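PDB 5AEG: sulfoquinovosidase from Escherichia coli, which catalyses the hydrolysis of sulfoquinovosyl diacylglycerides and simple sulfoquinovosides, releasing sulfoquinovose for breakdown by sulfoglycolysis. Local coordinates for residues P145-T150 with Y202-F207; W149-G154 with Y177-F182; F453-S458 with M467-D472. All blocks are in the same frame, centred on the assembly; numbering follows the deposited sequence.

Interaction 1 (P145-T150 with Y202-F207)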
loop_
_atom_site.group_PDB
_atom_site.type_symbol
_atom_site.label_atom_id
_atom_site.label_comp_id
_atom_site.label_asym_id
_atom_site.label_seq_id
_atom_site.Cartn_x
_atom_site.Cartn_y
_atom_site.Cartn_z
ATOM N N PRO A 145 -1.614 19.101 -2.080
ATOM C CA PRO A 145 -2.503 18.544 -1.105
ATOM C C PRO A 145 -2.890 17.104 -1.402
ATOM O O PRO A 145 -2.986 16.699 -2.555
ATOM C CB PRO A 145 -3.711 19.519 -1.164
ATOM C CG PRO A 145 -3.803 19.831 -2.673
ATOM C CD PRO A 145 -2.348 19.900 -3.088
ATOM N N PHE A 146 -3.099 16.358 -0.342
ATOM C CA PHE A 146 -3.469 14.936 -0.403
ATOM C C PHE A 146 -4.677 14.657 0.458
ATOM O O PHE A 146 -4.568 14.392 1.679
ATOM C CB PHE A 146 -2.304 14.007 -0.063
ATOM C CG PHE A 146 -1.176 14.121 -1.055
ATOM C CD1 PHE A 146 -0.264 15.164 -0.920
ATOM C CD2 PHE A 146 -1.050 13.233 -2.115
ATOM C CE1 PHE A 146 0.746 15.332 -1.827
ATOM C CE2 PHE A 146 -0.049 13.426 -3.059
ATOM C CZ PHE A 146 0.829 14.490 -2.935
ATOM N N PRO A 147 -5.841 14.635 -0.183
ATOM C CA PRO A 147 -6.951 13.959 0.459
ATOM C C PRO A 147 -6.571 12.505 0.791
ATOM O O PRO A 147 -5.961 11.776 -0.042
ATOM C CB PRO A 147 -8.041 13.963 -0.642
ATOM C CG PRO A 147 -7.698 15.191 -1.461
ATOM C CD PRO A 147 -6.181 15.059 -1.533
ATOM N N LEU A 148 -7.020 12.072 1.951
ATOM C CA LEU A 148 -6.768 10.763 2.510
ATOM C C LEU A 148 -8.088 10.004 2.729
ATOM O O LEU A 148 -8.715 10.025 3.842
ATOM C CB LEU A 148 -6.040 10.899 3.851
ATOM C CG LEU A 148 -4.664 11.607 3.697
ATOM C CD1 LEU A 148 -4.069 11.873 5.084
ATOM C CD2 LEU A 148 -3.645 10.873 2.791
ATOM N N TRP A 149 -8.477 9.259 1.694
ATOM C CA TRP A 149 -9.723 8.554 1.686
ATOM C C TRP A 149 -9.548 7.301 0.846
ATOM O O TRP A 149 -9.238 7.428 -0.341
ATOM C CB TRP A 149 -10.742 9.479 1.123
ATOM C CG TRP A 149 -12.117 8.870 1.082
ATOM C CD1 TRP A 149 -12.740 8.277 -0.004
ATOM C CD2 TRP A 149 -13.027 8.734 2.176
ATOM N NE1 TRP A 149 -13.986 7.810 0.361
ATOM C CE2 TRP A 149 -14.195 8.071 1.679
ATOM C CE3 TRP A 149 -13.006 9.156 3.513
ATOM C CZ2 TRP A 149 -15.311 7.838 2.487
ATOM C CZ3 TRP A 149 -14.140 8.916 4.326
ATOM C CH2 TRP A 149 -15.255 8.262 3.802
ATOM N N THR A 150 -9.654 6.134 1.455
ATOM C CA THR A 150 -9.398 4.863 0.731
ATOM C C THR A 150 -10.441 4.676 -0.339
ATOM O O THR A 150 -11.636 5.003 -0.138
ATOM C CB THR A 150 -9.213 3.609 1.627
ATOM O OG1 THR A 150 -8.706 2.590 0.784
ATOM C CG2 THR A 150 -10.483 3.166 2.332
ATOM N N TYR A 202 -12.364 11.262 7.122
ATOM C CA TYR A 202 -11.790 11.993 6.000
ATOM C C TYR A 202 -10.775 12.988 6.510
ATOM O O TYR A 202 -11.060 13.689 7.508
ATOM C CB TYR A 202 -12.857 12.707 5.218
ATOM C CG TYR A 202 -12.307 13.487 4.056
ATOM C CD1 TYR A 202 -11.853 14.770 4.223
ATOM C CD2 TYR A 202 -12.109 12.881 2.762
ATOM C CE1 TYR A 202 -11.351 15.505 3.185
ATOM C CE2 TYR A 202 -11.586 13.635 1.710
ATOM C CZ TYR A 202 -11.207 14.928 1.926
ATOM O OH TYR A 202 -10.739 15.657 0.874
ATOM N N MET A 203 -9.616 13.073 5.856
ATOM C CA MET A 203 -8.613 14.122 6.161
ATOM C C MET A 203 -8.018 14.565 4.861
ATOM O O MET A 203 -8.102 13.867 3.887
ATOM C CB MET A 203 -7.526 13.544 7.093
ATOM C CG MET A 203 -8.024 13.279 8.487
ATOM S SD MET A 203 -6.698 12.678 9.596
ATOM C CE MET A 203 -7.193 11.046 9.720
ATOM N N ASN A 204 -7.441 15.741 4.842
ATOM C CA ASN A 204 -6.743 16.278 3.754
ATOM C C ASN A 204 -5.458 16.889 4.307
ATOM O O ASN A 204 -5.518 17.822 5.128
ATOM C CB ASN A 204 -7.546 17.366 3.037
ATOM C CG ASN A 204 -6.843 17.853 1.773
ATOM O OD1 ASN A 204 -5.645 17.914 1.714
ATOM N ND2 ASN A 204 -7.588 18.229 0.798
ATOM N N PHE A 205 -4.337 16.383 3.870
ATOM C CA PHE A 205 -2.994 16.865 4.329
ATOM C C PHE A 205 -2.421 17.732 3.273
ATOM O O PHE A 205 -2.101 17.241 2.180
ATOM C CB PHE A 205 -2.075 15.681 4.689
ATOM C CG PHE A 205 -2.304 15.025 6.037
ATOM C CD1 PHE A 205 -3.495 15.148 6.750
ATOM C CD2 PHE A 205 -1.346 14.164 6.526
ATOM C CE1 PHE A 205 -3.660 14.496 7.938
ATOM C CE2 PHE A 205 -1.493 13.551 7.774
ATOM C CZ PHE A 205 -2.662 13.685 8.465
ATOM N N ASP A 206 -2.307 19.058 3.541
ATOM C CA ASP A 206 -1.942 19.991 2.513
ATOM C C ASP A 206 -0.482 20.415 2.759
ATOM O O ASP A 206 -0.129 21.070 3.747
ATOM C CB ASP A 206 -2.905 21.164 2.486
ATOM C CG ASP A 206 -2.588 22.156 1.409
ATOM O OD1 ASP A 206 -1.674 21.953 0.586
ATOM O OD2 ASP A 206 -3.305 23.135 1.310
ATOM N N PHE A 207 0.392 20.005 1.847
ATOM C CA PHE A 207 1.815 20.279 1.941
ATOM C C PHE A 207 2.264 21.339 0.954
ATOM O O PHE A 207 3.452 21.413 0.615
ATOM C CB PHE A 207 2.609 18.942 1.780
ATOM C CG PHE A 207 2.286 17.910 2.799
ATOM C CD1 PHE A 207 2.566 18.113 4.143
ATOM C CD2 PHE A 207 1.668 16.723 2.435
ATOM C CE1 PHE A 207 2.297 17.142 5.052
ATOM C CE2 PHE A 207 1.343 15.785 3.339
ATOM C CZ PHE A 207 1.659 15.984 4.667
#
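Phe205 O takes the backbone N-H of Phe146 at 2.9 Å. The same oxygen also receives a CA-H contact from Pro145. The exchange is returned when Phe205 N donates to Phe146 O over 3.0 Å, nearly straight at 171°. Phe146 O in turn is touched by the CA-H of Asn204. A further backbone bond runs from Leu148 N to Met203 O at 2.9 Å. Two prolines in 145-148 have no N-H to give, yet they fit because Pro145 and Pro147 sit in non-hydrogen-bonded pairs, opposite Asp206 and Asn204.

Side chains divide between two faces. Phe146, Leu148, Met203 and Phe205 lie on one. Here the CD1 methyl of Leu148 stands over the centre of the Phe205 ring, 3.6 Å from its centroid and 9° off the normal, a CH-pi contact. Leu148 CG lies anti to the carbonyl carbon (chi1 -61°), and CD1 continues from there to the ring.

Pro145, Pro147, Asn204 and Asp206 share the other face. The Asn204 amide lies alongside the Pro147 ring, with ND2 3.8 Å from Pro147 CG. Its OD1 is 3.8 Å from Pro145 CB, and this buried oxygen has no hydrogen-bond partner. With an alanine here the amide is gone, which would probably leave a gap beside the Pro145 and Pro147 rings. Asp206 OD1 meets Pro145 CB and bonds to Ser208. Beyond the paired strands, Trp149 CE3 reaches the edge of the Tyr202 ring, 3.9 Å from CD2, while Trp149 itself stacks on His426.

Strand 203-206 also pairs with strand 212-217. The contact is an antiparallel pairing that adds strand 145-148 as an edge strand to the beta-sandwich of the galactose mutarotase-like N-terminal domain of family 31.

Interaction 2 (W149-G154 with Y177-F182). With CA (calcium ion), chain D.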
loop_
_atom_site.group_PDB
_atom_site.type_symbol
_atom_site.label_atom_id
_atom_site.label_comp_id
_atom_site.label_asym_id
_atom_site.label_seq_id
_atom_site.Cartn_x
_atom_site.Cartn_y
_atom_site.Cartn_z
ATOM N N TRP A 149 -8.477 9.259 1.694
ATOM C CA TRP A 149 -9.723 8.554 1.686
ATOM C C TRP A 149 -9.548 7.301 0.846
ATOM O O TRP A 149 -9.238 7.428 -0.341
ATOM C CB TRP A 149 -10.742 9.479 1.123
ATOM C CG TRP A 149 -12.117 8.870 1.082
ATOM C CD1 TRP A 149 -12.740 8.277 -0.004
ATOM C CD2 TRP A 149 -13.027 8.734 2.176
ATOM N NE1 TRP A 149 -13.986 7.810 0.361
ATOM C CE2 TRP A 149 -14.195 8.071 1.679
ATOM C CE3 TRP A 149 -13.006 9.156 3.513
ATOM C CZ2 TRP A 149 -15.311 7.838 2.487
ATOM C CZ3 TRP A 149 -14.140 8.916 4.326
ATOM C CH2 TRP A 149 -15.255 8.262 3.802
ATOM N N THR A 150 -9.654 6.134 1.455
ATOM C CA THR A 150 -9.398 4.863 0.731
ATOM C C THR A 150 -10.441 4.676 -0.339
ATOM O O THR A 150 -11.636 5.003 -0.138
ATOM C CB THR A 150 -9.213 3.609 1.627
ATOM O OG1 THR A 150 -8.706 2.590 0.784
ATOM C CG2 THR A 150 -10.483 3.166 2.332
ATOM N N SER A 151 -10.000 4.288 -1.526
ATOM C CA SER A 151 -10.862 4.160 -2.688
ATOM C C SER A 151 -10.205 3.301 -3.748
ATOM O O SER A 151 -9.055 2.840 -3.577
ATOM C CB SER A 151 -11.205 5.506 -3.323
ATOM O OG SER A 151 -10.171 6.138 -4.131
ATOM N N GLU A 152 -10.946 3.049 -4.824
ATOM C CA GLU A 152 -10.243 2.534 -6.022
ATOM C C GLU A 152 -9.149 3.508 -6.370
ATOM O O GLU A 152 -9.204 4.741 -6.182
ATOM C CB GLU A 152 -11.135 2.315 -7.209
ATOM C CG GLU A 152 -12.316 1.371 -6.946
ATOM C CD GLU A 152 -11.880 0.123 -6.258
ATOM O OE1 GLU A 152 -10.887 -0.486 -6.785
ATOM O OE2 GLU A 152 -12.466 -0.229 -5.172
ATOM N N GLN A 153 -8.084 2.958 -6.941
ATOM C CA GLN A 153 -6.880 3.717 -7.159
ATOM C C GLN A 153 -6.874 4.571 -8.482
ATOM O O GLN A 153 -6.071 5.481 -8.648
ATOM C CB GLN A 153 -5.767 2.643 -7.184
ATOM C CG GLN A 153 -4.334 3.200 -7.163
ATOM C CD GLN A 153 -3.632 2.935 -8.445
ATOM O OE1 GLN A 153 -4.246 2.570 -9.444
ATOM N NE2 GLN A 153 -2.331 3.096 -8.432
ATOM N N GLY A 154 -7.810 4.281 -9.390
ATOM C CA GLY A 154 -7.939 5.008 -10.601
ATOM C C GLY A 154 -7.418 4.221 -11.790
ATOM O O GLY A 154 -6.541 3.388 -11.648
ATOM N N TYR A 177 -4.094 12.058 -9.021
ATOM C CA TYR A 177 -2.729 11.821 -8.563
ATOM C C TYR A 177 -2.625 11.288 -7.130
ATOM O O TYR A 177 -1.684 10.611 -6.819
ATOM C CB TYR A 177 -1.878 13.115 -8.692
ATOM C CG TYR A 177 -2.276 14.216 -7.758
ATOM C CD1 TYR A 177 -1.814 14.248 -6.431
ATOM C CD2 TYR A 177 -3.184 15.194 -8.170
ATOM C CE1 TYR A 177 -2.141 15.280 -5.555
ATOM C CE2 TYR A 177 -3.516 16.250 -7.318
ATOM C CZ TYR A 177 -3.010 16.268 -5.999
ATOM O OH TYR A 177 -3.390 17.259 -5.097
ATOM N N TYR A 178 -3.641 11.567 -6.323
ATOM C CA TYR A 178 -3.693 11.215 -4.903
ATOM C C TYR A 178 -4.559 10.021 -4.662
ATOM O O TYR A 178 -4.586 9.538 -3.530
ATOM C CB TYR A 178 -4.225 12.407 -4.019
ATOM C CG TYR A 178 -5.593 12.825 -4.357
ATOM C CD1 TYR A 178 -6.692 12.221 -3.778
ATOM C CD2 TYR A 178 -5.808 13.813 -5.302
ATOM C CE1 TYR A 178 -7.964 12.609 -4.134
ATOM C CE2 TYR A 178 -7.085 14.175 -5.659
ATOM C CZ TYR A 178 -8.153 13.568 -5.060
ATOM O OH TYR A 178 -9.421 13.984 -5.413
ATOM N N TRP A 179 -5.228 9.455 -5.669
ATOM C CA TRP A 179 -6.072 8.348 -5.393
ATOM C C TRP A 179 -5.261 7.096 -4.960
ATOM O O TRP A 179 -4.237 6.805 -5.535
ATOM C CB TRP A 179 -6.956 8.008 -6.602
ATOM C CG TRP A 179 -8.094 8.911 -6.799
ATOM C CD1 TRP A 179 -8.161 10.211 -6.534
ATOM C CD2 TRP A 179 -9.368 8.525 -7.337
ATOM N NE1 TRP A 179 -9.408 10.695 -6.886
ATOM C CE2 TRP A 179 -10.185 9.665 -7.329
ATOM C CE3 TRP A 179 -9.868 7.349 -7.841
ATOM C CZ2 TRP A 179 -11.492 9.637 -7.802
ATOM C CZ3 TRP A 179 -11.213 7.293 -8.282
ATOM C CH2 TRP A 179 -11.991 8.436 -8.283
ATOM N N THR A 180 -5.763 6.374 -3.977
ATOM C CA THR A 180 -5.140 5.160 -3.511
ATOM C C THR A 180 -6.032 4.365 -2.600
ATOM O O THR A 180 -6.872 4.918 -1.858
ATOM C CB THR A 180 -3.811 5.538 -2.729
ATOM O OG1 THR A 180 -3.208 4.387 -2.146
ATOM C CG2 THR A 180 -4.028 6.586 -1.665
ATOM N N PHE A 181 -5.737 3.092 -2.594
ATOM C CA PHE A 181 -6.349 2.168 -1.725
ATOM C C PHE A 181 -5.666 2.067 -0.351
ATOM O O PHE A 181 -6.167 1.323 0.455
ATOM C CB PHE A 181 -6.544 0.776 -2.336
ATOM C CG PHE A 181 -5.512 0.373 -3.325
ATOM C CD1 PHE A 181 -4.198 0.308 -2.954
ATOM C CD2 PHE A 181 -5.874 0.126 -4.642
ATOM C CE1 PHE A 181 -3.206 0.046 -3.907
ATOM C CE2 PHE A 181 -4.875 -0.206 -5.633
ATOM C CZ PHE A 181 -3.563 -0.150 -5.248
ATOM N N PHE A 182 -4.557 2.793 -0.113
ATOM C CA PHE A 182 -3.825 2.712 1.174
ATOM C C PHE A 182 -3.332 4.143 1.439
ATOM O O PHE A 182 -2.135 4.366 1.492
ATOM C CB PHE A 182 -2.705 1.680 1.093
ATOM C CG PHE A 182 -2.055 1.293 2.412
ATOM C CD1 PHE A 182 -2.174 2.060 3.610
ATOM C CD2 PHE A 182 -1.210 0.217 2.415
ATOM C CE1 PHE A 182 -1.529 1.655 4.736
ATOM C CE2 PHE A 182 -0.591 -0.233 3.586
ATOM C CZ PHE A 182 -0.729 0.533 4.719
HETATM CA CA CA D . -4.743 1.812 -11.609
HETATM O O HOH W 1 -8.153 7.658 -2.819
HETATM O O HOH W 2 -5.272 0.647 -13.624
#
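Thr150 OG1 is anti to its own N (chi1 -168°), and this brings it to Phe181 O at 2.9 Å in a weak hydrogen bond. Ser151 OG stands between its N and carbonyl carbon (chi1 76°). From there it donates to Glu152 O at 2.7 Å and comes close to the Trp179 indole. The backbones are joined by one bond, Ser151 N to Thr180 O, at 3.2 Å and bent to 146°.

Water 1 links the two loops. It donates to Ser151 OG at 2.8 Å and accepts from Thr180 N at 2.9 Å. Trp149 O is also within bonding distance of it, though the water may not have protons enough for every acceptor around it. The hydroxyl of Ser151 thus both gives and receives a bond, which should fix its rotation.

These are two irregular loops of the N-terminal domain, and 149-154 leaves strand 145-148 and reaches the active-site end of the TIM barrel, where Glu152 meets Arg455. It carries part of a calcium site. Gly154 O binds the calcium ion at 2.4 Å, and the Gln153 side chain is a second ligand. Asp472, Asp481 and water 2 complete the shell.

Aromatic side chains of 177-182 pack against this metal-binding loop. Trp179 CE3 lies 3.2 Å from Glu152 O, and Trp179 CB touches Gln153 O. The edge of the indole faces Gly154 N. On the Phe181 side, the aliphatic part of Gln153 meets the ring, with CB 3.4 Å from Phe181 CE2. Arg157 joins the two loops from outside by bonding to Gln153 O and Trp179 O. In the second loop, Thr180 OG1 accepts from Phe182 N in an ST turn, and it bonds to Glu134 O as well.

Interaction 3 (F453-S458 with M467-D472). With CA (calcium ion), chain D.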
loop_
_atom_site.group_PDB
_atom_site.type_symbol
_atom_site.label_atom_id
_atom_site.label_comp_id
_atom_site.label_asym_id
_atom_site.label_seq_id
_atom_site.Cartn_x
_atom_site.Cartn_y
_atom_site.Cartn_z
ATOM N N PHE A 453 -1.270 -11.521 0.631
ATOM C CA PHE A 453 -0.889 -10.231 0.122
ATOM C C PHE A 453 -2.132 -9.399 -0.113
ATOM O O PHE A 453 -3.149 -9.952 -0.577
ATOM C CB PHE A 453 0.049 -10.336 -1.099
ATOM C CG PHE A 453 -0.432 -11.250 -2.196
ATOM C CD1 PHE A 453 -0.171 -12.596 -2.150
ATOM C CD2 PHE A 453 -1.045 -10.717 -3.327
ATOM C CE1 PHE A 453 -0.641 -13.446 -3.143
ATOM C CE2 PHE A 453 -1.477 -11.547 -4.359
ATOM C CZ PHE A 453 -1.254 -12.908 -4.258
ATOM N N MET A 454 -2.020 -8.090 0.147
ATOM C CA MET A 454 -3.146 -7.178 0.074
ATOM C C MET A 454 -2.836 -5.990 -0.751
ATOM O O MET A 454 -1.644 -5.583 -0.869
ATOM C CB MET A 454 -3.466 -6.661 1.546
ATOM C CG MET A 454 -3.755 -7.823 2.459
ATOM S SD MET A 454 -4.446 -7.307 4.042
ATOM C CE MET A 454 -6.102 -6.776 3.609
ATOM N N ARG A 455 -3.871 -5.344 -1.302
ATOM C CA ARG A 455 -3.658 -4.032 -1.857
ATOM C C ARG A 455 -4.102 -2.888 -0.953
ATOM O O ARG A 455 -3.408 -1.930 -0.816
ATOM C CB ARG A 455 -4.242 -3.844 -3.256
ATOM C CG ARG A 455 -5.743 -3.943 -3.458
ATOM C CD ARG A 455 -6.094 -3.761 -4.967
ATOM N NE ARG A 455 -7.481 -4.261 -5.096
ATOM C CZ ARG A 455 -8.625 -3.573 -5.155
ATOM N NH1 ARG A 455 -8.696 -2.286 -5.240
ATOM N NH2 ARG A 455 -9.767 -4.214 -5.125
ATOM N N ALA A 456 -5.318 -2.963 -0.417
ATOM C CA ALA A 456 -5.772 -1.979 0.548
ATOM C C ALA A 456 -5.061 -2.032 1.862
ATOM O O ALA A 456 -4.633 -3.105 2.298
ATOM C CB ALA A 456 -7.283 -2.117 0.748
ATOM N N GLY A 457 -4.945 -0.842 2.482
ATOM C CA GLY A 457 -4.418 -0.715 3.769
ATOM C C GLY A 457 -4.845 0.453 4.556
ATOM O O GLY A 457 -5.434 1.376 4.031
ATOM N N SER A 458 -4.548 0.387 5.870
ATOM C CA SER A 458 -4.788 1.501 6.744
ATOM C C SER A 458 -3.920 1.303 7.978
ATOM O O SER A 458 -3.198 0.325 8.085
ATOM C CB SER A 458 -6.288 1.588 7.148
ATOM O OG SER A 458 -6.770 0.456 7.862
ATOM N N MET A 467 2.273 -8.873 3.401
ATOM C CA MET A 467 2.878 -8.392 2.127
ATOM C C MET A 467 1.926 -7.475 1.465
ATOM O O MET A 467 0.705 -7.811 1.367
ATOM C CB MET A 467 3.149 -9.592 1.210
ATOM C CG MET A 467 3.515 -9.225 -0.199
ATOM S SD MET A 467 5.105 -8.397 -0.473
ATOM C CE MET A 467 6.192 -9.820 -0.214
ATOM N N MET A 468 2.414 -6.312 1.015
ATOM C CA MET A 468 1.610 -5.447 0.195
ATOM C C MET A 468 1.901 -5.751 -1.289
ATOM O O MET A 468 3.018 -6.077 -1.680
ATOM C CB MET A 468 1.810 -3.943 0.484
ATOM C CG MET A 468 1.664 -3.543 1.921
ATOM S SD MET A 468 0.116 -4.001 2.643
ATOM C CE MET A 468 -1.107 -3.331 1.583
ATOM N N TRP A 469 0.848 -5.641 -2.116
ATOM C CA TRP A 469 1.043 -5.571 -3.565
ATOM C C TRP A 469 0.474 -4.270 -4.066
ATOM O O TRP A 469 -0.520 -3.748 -3.537
ATOM C CB TRP A 469 0.648 -6.824 -4.344
ATOM C CG TRP A 469 -0.514 -6.758 -5.307
ATOM C CD1 TRP A 469 -0.473 -6.519 -6.661
ATOM C CD2 TRP A 469 -1.898 -7.031 -4.995
ATOM N NE1 TRP A 469 -1.742 -6.552 -7.164
ATOM C CE2 TRP A 469 -2.627 -6.812 -6.151
ATOM C CE3 TRP A 469 -2.582 -7.314 -3.798
ATOM C CZ2 TRP A 469 -4.049 -6.949 -6.192
ATOM C CZ3 TRP A 469 -3.955 -7.472 -3.841
ATOM C CH2 TRP A 469 -4.675 -7.221 -5.018
ATOM N N ALA A 470 1.013 -3.828 -5.196
ATOM C CA ALA A 470 0.685 -2.518 -5.708
ATOM C C ALA A 470 -0.679 -2.371 -6.418
ATOM O O ALA A 470 -0.948 -1.344 -6.979
ATOM C CB ALA A 470 1.793 -2.053 -6.630
ATOM N N GLY A 471 -1.519 -3.382 -6.338
ATOM C CA GLY A 471 -2.849 -3.262 -6.886
ATOM C C GLY A 471 -2.839 -3.199 -8.398
ATOM O O GLY A 471 -1.957 -3.763 -8.995
ATOM N N ASP A 472 -3.773 -2.420 -8.955
ATOM C CA ASP A 472 -4.056 -2.383 -10.444
ATOM C C ASP A 472 -3.243 -1.331 -11.091
ATOM O O ASP A 472 -3.555 -0.177 -10.988
ATOM C CB ASP A 472 -5.546 -2.097 -10.778
ATOM C CG ASP A 472 -6.122 -0.753 -10.077
ATOM O OD1 ASP A 472 -6.181 -0.926 -8.805
ATOM O OD2 ASP A 472 -6.464 0.415 -10.682
HETATM CA CA CA D . -4.743 1.812 -11.609
HETATM O O HOH W 2 -5.272 0.647 -13.624
#
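Arg455 CB rests over one face of the Trp469 indole, 3.8 Å from the centroid of the six-membered ring, a CH-pi contact. The rest of the arginine chain is extended from CG to NE and runs alongside the indole, with CD 3.7 Å from Trp469 CH2. Phe453 turns its edge to the face of Trp469 in an offset edge-to-face pair, planes at 86°. The CE methyl of Met468 curls back to 3.4 Å from Met454 O.

Two backbone bonds position these groups. Met454 N donates to Met467 O at 3.0 Å in the carbonyl plane, and Trp469 N donates to Met454 O at 2.8 Å. Gly471 CA packs on Arg455 CD. Trp469 NE1 is held by Asp504. The guanidinium of Arg455 forms salt bridges with the nucleophile Asp405 and with Glu408. Asp472, the inferred proton donor, binds the calcium ion through its O and OD2.

Strands 451-454 and 468-469 meet here to complete the eight-stranded TIM barrel. Strand 401-404 flanks the first and strand 501-505 the second, while helix 422-444 packs outside on Met454.

Interactions 1 and 2 share Trp149 and Thr150, and their centres lie about 11 Å apart. Tyr177 OH joins them through a probable hydrogen bond to Pro145 O of 2.6 Å. Interaction 2 in turn touches interaction 3 in the barrel, their centres about 12 Å apart. Phe181 O and Gly457 N are 3.2 Å apart, a probable hydrogen bond, and Glu152 OE1 forms a salt bridge with Arg455 NH1 at 3.2 Å. Both contacts supply ligands to one calcium ion and share water 2. Interactions 1 and 3 do not touch, with centres about 19 Å apart. Loop 149-154 thus carries the N-terminal domain to the active site around Asp405 and Asp472.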